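SmhB (Serratia marcescens, PDB 6ZZ5) is one of the three components of the Smh alpha-pore-forming toxin, here in its soluble form. Local coordinates at residues A[297-300]-A[305-308]. Residues are numbered along the deposited sequence; the frame is centred on the assembly and turned at random.
Sequences ANLR and DDSF. With SO4 (sulfate ion), chain C.
Leu-299 meets the start of the next helix through a single methyl group: its CD1 lies 3.9 Å from Asp-305 C, the carbonyl carbon, and 3.7 Å from Asp-306 OD1. With CG anti to the backbone N (chi1 -179°), the leucine reaches off the last turn of helix 252-300, and its side chain crosses that of Asp-306 at about a right angle. The contact illustrates how a short loop can fold one helix end against the start of the next; a backbone hydrogen bond of Asn-298 with Ile-304 helps draw the link together. Asp-305, at the N-cap of helix 306-319, turns its carboxylate back to the first turn, where Phe-308 N donates to Asp-305 OD1 at 3.1 Å, with an N-H...O angle of 151°. Trp-102 of helix 99-151 touches both Leu-299 and Asp-306, while Lys-99 donates to the carbonyl oxygen of Leu-299, so a third helix packs against the junction at this end of the long bundle. Beyond the leucine, Arg-300 binds a sulfate, probably from the crystallisation liquor, edge-on: NH1 to O1 at 2.7 Å and NH2 to O2 at 3.0 Å. No hydrogen bond links the two segments; across them the join rests on van der Waals packing of Leu-299, whereas the capping bond secures the new helix from within.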
loop_
_atom_site.group_PDB
_atom_site.type_symbol
_atom_site.label_atom_id
_atom_site.label_comp_id
_atom_site.label_asym_id
_atom_site.label_seq_id
_atom_site.Cartn_x
_atom_site.Cartn_y
_atom_site.Cartn_z
ATOM N N ALA A 297 16.320 29.687 14.543
ATOM C CA ALA A 297 16.359 31.111 14.140
ATOM C C ALA A 297 15.846 31.999 15.285
ATOM O O ALA A 297 16.504 33.027 15.616
ATOM C CB ALA A 297 15.570 31.324 12.828
ATOM N N ASN A 298 14.777 31.587 15.946
ATOM C CA ASN A 298 14.103 32.402 16.984
ATOM C C ASN A 298 14.983 32.485 18.236
ATOM O O ASN A 298 15.065 33.540 18.895
ATOM C CB ASN A 298 12.684 31.890 17.240
ATOM C CG ASN A 298 11.707 32.427 16.208
ATOM O OD1 ASN A 298 12.040 33.345 15.485
ATOM N ND2 ASN A 298 10.541 31.822 16.078
ATOM N N LEU A 299 15.677 31.417 18.557
ATOM C CA LEU A 299 16.593 31.442 19.707
ATOM C C LEU A 299 17.793 32.340 19.382
ATOM O O LEU A 299 18.151 33.198 20.215
ATOM C CB LEU A 299 17.019 30.019 20.031
ATOM C CG LEU A 299 17.950 29.920 21.236
ATOM C CD1 LEU A 299 17.299 30.436 22.508
ATOM C CD2 LEU A 299 18.398 28.485 21.409
ATOM N N ARG A 300 18.348 32.192 18.184
ATOM C CA ARG A 300 19.536 32.960 17.759
ATOM C C ARG A 300 19.200 34.455 17.836
ATOM O O ARG A 300 20.031 35.236 18.235
ATOM C CB ARG A 300 19.928 32.568 16.335
ATOM C CG ARG A 300 20.944 33.509 15.727
ATOM C CD ARG A 300 21.341 33.312 14.274
ATOM N NE ARG A 300 20.345 32.817 13.337
ATOM C CZ ARG A 300 19.515 33.533 12.572
ATOM N NH1 ARG A 300 19.493 34.851 12.641
ATOM N NH2 ARG A 300 18.696 32.895 11.735
ATOM N N ASP A 305 13.729 32.172 24.307
ATOM C CA ASP A 305 14.869 31.942 25.230
ATOM C C ASP A 305 14.932 30.448 25.630
ATOM O O ASP A 305 14.086 29.631 25.167
ATOM C CB ASP A 305 14.779 32.956 26.369
ATOM C CG ASP A 305 13.597 32.761 27.286
ATOM O OD1 ASP A 305 12.860 31.760 27.109
ATOM O OD2 ASP A 305 13.362 33.686 28.115
ATOM N N ASP A 306 15.906 30.081 26.452
ATOM C CA ASP A 306 16.092 28.668 26.871
ATOM C C ASP A 306 14.885 28.201 27.663
ATOM O O ASP A 306 14.533 27.041 27.573
ATOM C CB ASP A 306 17.385 28.526 27.676
ATOM C CG ASP A 306 18.614 28.737 26.798
ATOM O OD1 ASP A 306 18.444 28.893 25.614
ATOM O OD2 ASP A 306 19.727 28.715 27.303
ATOM N N SER A 307 14.252 29.080 28.427
ATOM C CA SER A 307 13.068 28.706 29.232
ATOM C C SER A 307 11.934 28.217 28.315
ATOM O O SER A 307 11.284 27.211 28.633
ATOM C CB SER A 307 12.651 29.862 30.101
ATOM O OG SER A 307 11.609 29.430 30.920
ATOM N N PHE A 308 11.756 28.861 27.164
ATOM C CA PHE A 308 10.719 28.487 26.185
ATOM C C PHE A 308 11.011 27.060 25.713
ATOM O O PHE A 308 10.124 26.216 25.616
ATOM C CB PHE A 308 10.742 29.465 25.019
ATOM C CG PHE A 308 9.711 29.162 23.986
ATOM C CD1 PHE A 308 8.442 29.705 24.097
ATOM C CD2 PHE A 308 10.022 28.390 22.880
ATOM C CE1 PHE A 308 7.479 29.470 23.124
ATOM C CE2 PHE A 308 9.055 28.148 21.911
ATOM C CZ PHE A 308 7.778 28.675 22.035
HETATM S S SO4 C . 17.280 35.720 9.693
HETATM O O1 SO4 C . 18.333 36.207 10.558
HETATM O O2 SO4 C . 16.675 34.524 10.244
HETATM O O3 SO4 C . 17.843 35.400 8.403
HETATM O O4 SO4 C . 16.263 36.747 9.567
#